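Cellulase (Clostridium cellulovorans, PDB 6UI3) probably hydrolyses beta-1,4-glucan chains such as cellulose as a broad-specificity endoglucanase of glycoside hydrolase family 5, this chain being the catalytic barrel domain of a longer protein. Local coordinates at residues P300-T312 and L316-Y328. Sequence-based numbering, arbitrary orientation.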
loop_
_atom_site.group_PDB
_atom_site.type_symbol
_atom_site.label_atom_id
_atom_site.label_comp_id
_atom_site.label_asym_id
_atom_site.label_seq_id
_atom_site.Cartn_x
_atom_site.Cartn_y
_atom_site.Cartn_z
ATOM N N PRO A 300 1.439 -6.453 9.015
ATOM C CA PRO A 300 2.467 -6.622 7.983
ATOM C C PRO A 300 2.992 -5.271 7.528
ATOM O O PRO A 300 2.269 -4.266 7.516
ATOM C CB PRO A 300 1.740 -7.343 6.842
ATOM C CG PRO A 300 0.340 -7.401 7.196
ATOM C CD PRO A 300 0.106 -6.887 8.568
ATOM N N CYS A 301 4.279 -5.252 7.167
ATOM C CA CYS A 301 4.980 -4.054 6.726
ATOM C C CYS A 301 5.436 -4.214 5.285
ATOM O O CYS A 301 6.055 -5.220 4.933
ATOM C CB CYS A 301 6.205 -3.786 7.598
ATOM S SG CYS A 301 5.814 -3.433 9.320
ATOM N N LEU A 302 5.125 -3.227 4.457
ATOM C CA LEU A 302 5.473 -3.241 3.042
ATOM C C LEU A 302 6.424 -2.090 2.740
ATOM O O LEU A 302 6.027 -0.925 2.789
ATOM C CB LEU A 302 4.207 -3.124 2.195
ATOM C CG LEU A 302 3.248 -4.308 2.169
ATOM C CD1 LEU A 302 2.644 -4.703 3.448
ATOM C CD2 LEU A 302 2.121 -4.000 1.184
ATOM N N TRP A 303 7.677 -2.406 2.425
ATOM C CA TRP A 303 8.674 -1.387 2.114
ATOM C C TRP A 303 8.342 -0.698 0.792
ATOM O O TRP A 303 7.985 -1.348 -0.190
ATOM C CB TRP A 303 10.063 -2.041 2.036
ATOM C CG TRP A 303 11.199 -1.067 1.759
ATOM C CD1 TRP A 303 11.533 -0.544 0.553
ATOM C CD2 TRP A 303 12.151 -0.541 2.695
ATOM N NE1 TRP A 303 12.604 0.299 0.683
ATOM C CE2 TRP A 303 13.019 0.308 1.980
ATOM C CE3 TRP A 303 12.348 -0.695 4.062
ATOM C CZ2 TRP A 303 14.063 0.986 2.588
ATOM C CZ3 TRP A 303 13.400 -0.031 4.659
ATOM C CH2 TRP A 303 14.248 0.789 3.914
ATOM N N TRP A 304 8.487 0.629 0.772
ATOM C CA TRP A 304 8.310 1.410 -0.463
ATOM C C TRP A 304 9.603 1.409 -1.270
ATOM O O TRP A 304 10.555 2.103 -0.922
ATOM C CB TRP A 304 7.901 2.852 -0.156
ATOM C CG TRP A 304 7.695 3.646 -1.418
ATOM C CD1 TRP A 304 8.587 4.488 -2.020
ATOM C CD2 TRP A 304 6.529 3.643 -2.239
ATOM N NE1 TRP A 304 8.047 5.000 -3.180
ATOM C CE2 TRP A 304 6.776 4.504 -3.331
ATOM C CE3 TRP A 304 5.293 2.999 -2.160
ATOM C CZ2 TRP A 304 5.835 4.725 -4.320
ATOM C CZ3 TRP A 304 4.365 3.227 -3.137
ATOM C CH2 TRP A 304 4.632 4.082 -4.200
ATOM N N ASP A 305 9.636 0.642 -2.356
ATOM C CA ASP A 305 10.832 0.478 -3.184
ATOM C C ASP A 305 10.642 1.197 -4.514
ATOM O O ASP A 305 9.959 0.704 -5.409
ATOM C CB ASP A 305 11.163 -0.992 -3.388
ATOM C CG ASP A 305 12.541 -1.192 -3.976
ATOM O OD1 ASP A 305 13.033 -0.257 -4.661
ATOM O OD2 ASP A 305 13.100 -2.287 -3.766
ATOM N N ASN A 306 11.257 2.376 -4.639
ATOM C CA ASN A 306 11.158 3.158 -5.865
ATOM C C ASN A 306 12.309 2.929 -6.849
ATOM O O ASN A 306 12.376 3.618 -7.877
ATOM C CB ASN A 306 11.038 4.649 -5.542
ATOM C CG ASN A 306 12.232 5.200 -4.804
ATOM O OD1 ASN A 306 13.245 4.526 -4.604
ATOM N ND2 ASN A 306 12.119 6.455 -4.413
ATOM N N ASN A 307 13.186 1.962 -6.589
ATOM C CA ASN A 307 14.312 1.651 -7.474
ATOM C C ASN A 307 15.281 2.819 -7.622
ATOM O O ASN A 307 16.034 2.877 -8.602
ATOM C CB ASN A 307 13.812 1.194 -8.861
ATOM C CG ASN A 307 14.887 0.536 -9.722
ATOM O OD1 ASN A 307 15.713 -0.254 -9.267
ATOM N ND2 ASN A 307 14.858 0.865 -11.006
ATOM N N ASN A 308 15.333 3.743 -6.658
ATOM C CA ASN A 308 16.267 4.865 -6.702
ATOM C C ASN A 308 17.509 4.537 -5.879
ATOM O O ASN A 308 17.431 4.411 -4.650
ATOM C CB ASN A 308 15.616 6.144 -6.181
ATOM C CG ASN A 308 16.542 7.343 -6.259
ATOM O OD1 ASN A 308 17.576 7.308 -6.919
ATOM N ND2 ASN A 308 16.180 8.399 -5.573
ATOM N N PHE A 309 18.641 4.379 -6.569
ATOM C CA PHE A 309 19.951 4.140 -5.971
ATOM C C PHE A 309 20.910 5.281 -6.272
ATOM O O PHE A 309 22.123 5.138 -6.057
ATOM C CB PHE A 309 20.523 2.806 -6.474
ATOM C CG PHE A 309 19.659 1.642 -6.114
ATOM C CD1 PHE A 309 18.646 1.241 -6.957
ATOM C CD2 PHE A 309 19.812 0.991 -4.899
ATOM C CE1 PHE A 309 17.815 0.203 -6.610
ATOM C CE2 PHE A 309 18.983 -0.052 -4.548
ATOM C CZ PHE A 309 17.978 -0.443 -5.408
ATOM N N GLY A 310 20.397 6.408 -6.751
ATOM C CA GLY A 310 21.216 7.538 -7.119
ATOM C C GLY A 310 21.490 8.449 -5.945
ATOM O O GLY A 310 21.239 8.117 -4.784
ATOM N N SER A 311 21.972 9.641 -6.275
ATOM C CA SER A 311 22.492 10.573 -5.288
ATOM C C SER A 311 21.449 11.564 -4.801
ATOM O O SER A 311 21.695 12.249 -3.801
ATOM C CB SER A 311 23.684 11.351 -5.865
ATOM O OG SER A 311 23.334 11.981 -7.086
ATOM N N THR A 312 20.311 11.672 -5.484
ATOM C CA THR A 312 19.304 12.672 -5.174
ATOM C C THR A 312 17.950 12.004 -4.979
ATOM O O THR A 312 17.744 10.835 -5.311
ATOM C CB THR A 312 19.218 13.736 -6.286
ATOM O OG1 THR A 312 18.770 13.122 -7.499
ATOM C CG2 THR A 312 20.576 14.400 -6.529
ATOM N N LEU A 316 15.300 5.099 -1.734
ATOM C CA LEU A 316 14.504 4.059 -1.094
ATOM C C LEU A 316 14.634 2.717 -1.800
ATOM O O LEU A 316 13.890 1.780 -1.497
ATOM C CB LEU A 316 13.036 4.502 -1.031
ATOM C CG LEU A 316 12.785 5.743 -0.185
ATOM C CD1 LEU A 316 11.353 6.239 -0.329
ATOM C CD2 LEU A 316 13.109 5.454 1.265
ATOM N N GLY A 317 15.557 2.588 -2.748
ATOM C CA GLY A 317 15.694 1.331 -3.465
ATOM C C GLY A 317 16.199 0.202 -2.576
ATOM O O GLY A 317 17.087 0.389 -1.738
ATOM N N LEU A 318 15.626 -0.989 -2.771
ATOM C CA LEU A 318 16.173 -2.225 -2.224
ATOM C C LEU A 318 16.554 -3.211 -3.313
ATOM O O LEU A 318 17.667 -3.761 -3.291
ATOM C CB LEU A 318 15.193 -2.923 -1.270
ATOM C CG LEU A 318 14.901 -2.242 0.061
ATOM C CD1 LEU A 318 13.965 -3.114 0.876
ATOM C CD2 LEU A 318 16.190 -1.976 0.838
ATOM N N LEU A 319 15.650 -3.467 -4.253
ATOM C CA LEU A 319 15.918 -4.307 -5.414
ATOM C C LEU A 319 16.380 -3.420 -6.564
ATOM O O LEU A 319 15.636 -2.552 -7.028
ATOM C CB LEU A 319 14.649 -5.056 -5.819
ATOM C CG LEU A 319 14.757 -5.828 -7.124
ATOM C CD1 LEU A 319 15.741 -7.001 -6.961
ATOM C CD2 LEU A 319 13.400 -6.312 -7.582
ATOM N N ASN A 320 17.618 -3.611 -7.011
ATOM C CA ASN A 320 18.088 -2.916 -8.203
ATOM C C ASN A 320 17.462 -3.626 -9.399
ATOM O O ASN A 320 17.840 -4.757 -9.724
ATOM C CB ASN A 320 19.612 -2.927 -8.261
ATOM C CG ASN A 320 20.139 -2.248 -9.498
ATOM O OD1 ASN A 320 19.521 -2.314 -10.562
ATOM N ND2 ASN A 320 21.277 -1.576 -9.370
ATOM N N ARG A 321 16.505 -2.979 -10.061
ATOM C CA ARG A 321 15.752 -3.647 -11.113
ATOM C C ARG A 321 16.532 -3.811 -12.408
ATOM O O ARG A 321 16.095 -4.568 -13.272
ATOM C CB ARG A 321 14.439 -2.909 -11.393
ATOM C CG ARG A 321 13.499 -2.873 -10.194
ATOM C CD ARG A 321 12.167 -2.214 -10.528
ATOM N NE ARG A 321 11.540 -1.643 -9.352
ATOM C CZ ARG A 321 10.497 -0.822 -9.400
ATOM N NH1 ARG A 321 9.928 -0.540 -10.560
ATOM N NH2 ARG A 321 10.031 -0.276 -8.288
ATOM N N LYS A 322 17.655 -3.112 -12.570
ATOM C CA LYS A 322 18.452 -3.263 -13.781
ATOM C C LYS A 322 19.134 -4.622 -13.829
ATOM O O LYS A 322 19.256 -5.214 -14.902
ATOM C CB LYS A 322 19.483 -2.139 -13.886
ATOM C CG LYS A 322 20.238 -2.141 -15.222
ATOM C CD LYS A 322 21.142 -0.924 -15.384
ATOM C CE LYS A 322 20.420 0.242 -16.052
ATOM N NZ LYS A 322 21.220 1.501 -15.972
ATOM N N ASN A 323 19.590 -5.138 -12.688
ATOM C CA ASN A 323 20.332 -6.398 -12.680
ATOM C C ASN A 323 19.844 -7.371 -11.617
ATOM O O ASN A 323 20.460 -8.436 -11.436
ATOM C CB ASN A 323 21.841 -6.157 -12.582
ATOM C CG ASN A 323 22.237 -5.492 -11.309
ATOM O OD1 ASN A 323 21.423 -5.300 -10.423
ATOM N ND2 ASN A 323 23.517 -5.164 -11.188
ATOM N N LEU A 324 18.739 -7.055 -10.945
ATOM C CA LEU A 324 18.057 -7.967 -10.022
ATOM C C LEU A 324 18.921 -8.328 -8.819
ATOM O O LEU A 324 18.994 -9.482 -8.405
ATOM C CB LEU A 324 17.552 -9.233 -10.712
ATOM C CG LEU A 324 16.736 -9.065 -11.978
ATOM C CD1 LEU A 324 16.271 -10.407 -12.515
ATOM C CD2 LEU A 324 15.585 -8.223 -11.653
ATOM N N THR A 325 19.541 -7.321 -8.236
ATOM C CA THR A 325 20.421 -7.498 -7.094
ATOM C C THR A 325 19.912 -6.684 -5.917
ATOM O O THR A 325 19.087 -5.789 -6.058
ATOM C CB THR A 325 21.848 -7.047 -7.439
ATOM O OG1 THR A 325 21.845 -5.657 -7.793
ATOM C CG2 THR A 325 22.408 -7.872 -8.597
ATOM N N PHE A 326 20.441 -6.999 -4.740
ATOM C CA PHE A 326 20.146 -6.272 -3.507
ATOM C C PHE A 326 21.432 -5.639 -2.996
ATOM O O PHE A 326 22.254 -6.324 -2.373
ATOM C CB PHE A 326 19.572 -7.213 -2.438
ATOM C CG PHE A 326 18.227 -7.775 -2.783
ATOM C CD1 PHE A 326 18.113 -9.025 -3.359
ATOM C CD2 PHE A 326 17.078 -7.059 -2.521
ATOM C CE1 PHE A 326 16.875 -9.538 -3.674
ATOM C CE2 PHE A 326 15.833 -7.581 -2.844
ATOM C CZ PHE A 326 15.734 -8.804 -3.412
ATOM N N PRO A 327 21.666 -4.348 -3.222
ATOM C CA PRO A 327 22.922 -3.750 -2.741
ATOM C C PRO A 327 22.968 -3.576 -1.232
ATOM O O PRO A 327 24.052 -3.399 -0.673
ATOM C CB PRO A 327 22.987 -2.401 -3.471
ATOM C CG PRO A 327 21.594 -2.104 -3.822
ATOM C CD PRO A 327 20.913 -3.433 -4.097
ATOM N N TYR A 328 21.814 -3.598 -0.575
ATOM C CA TYR A 328 21.685 -3.453 0.879
ATOM C C TYR A 328 20.977 -4.695 1.411
ATOM O O TYR A 328 19.852 -4.622 1.926
ATOM C CB TYR A 328 20.927 -2.175 1.266
ATOM C CG TYR A 328 21.377 -0.991 0.452
ATOM C CD1 TYR A 328 22.705 -0.612 0.443
ATOM C CD2 TYR A 328 20.483 -0.299 -0.370
ATOM C CE1 TYR A 328 23.151 0.435 -0.348
ATOM C CE2 TYR A 328 20.916 0.745 -1.154
ATOM C CZ TYR A 328 22.244 1.112 -1.144
ATOM O OH TYR A 328 22.707 2.145 -1.940
HETATM O O HOH W 1 13.089 -1.626 -7.050
#
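With CG anti to the backbone N in both Trp303 (chi1 -178°) and Asp305 (chi1 -168°), indole and carboxylate each turn to meet the loop 316-328. Trp303 suits its place because it is both donor and platform: NE1 gives an almost straight hydrogen bond to Leu316 O (2.9 Å, 177°), the oxygen lying in the ring plane, while Leu318 lays CD1 over one face, 3.4 Å from the centroid of the five-membered ring, a CH-pi contact.

Asp305, a short acid rich in acceptors, gathers backbone N-H groups. Its OD2 takes Leu319 N on the syn lone pair at 2.9 Å and also accepts from Trp27 NE1, while Leu318 N bonds weakly to both carboxylate oxygens; OD1 closes an Asx turn with Asn307 N. These several donors would probably favour the charged form. A water ties OD1, weakly, to Leu319 O and Arg321 NE.

Asn307 extends this pattern, its OD1 accepting Arg321 N at 2.9 Å from above the carbonyl plane. Its CB lies over one face of the guanidinium, whose NH2 bonds weakly to Asp305 O at the edge; NH2 also bonds to Gly30 O, and NH1 to Thr32 OG1. At Gly317, the absence of a side chain lets the Phe309 ring come close, CZ standing 3.4 Å from Gly317 C, and Pro327 CG packs against CE2 of the same ring.

The segment 316-328 belongs to the loop joining the eighth TIM-barrel strand, 301-305, to the final helix 329-339, at the barrel end where active sites of this fold lie; Leu318 reaches that helix and Leu319 touches helix 49-58.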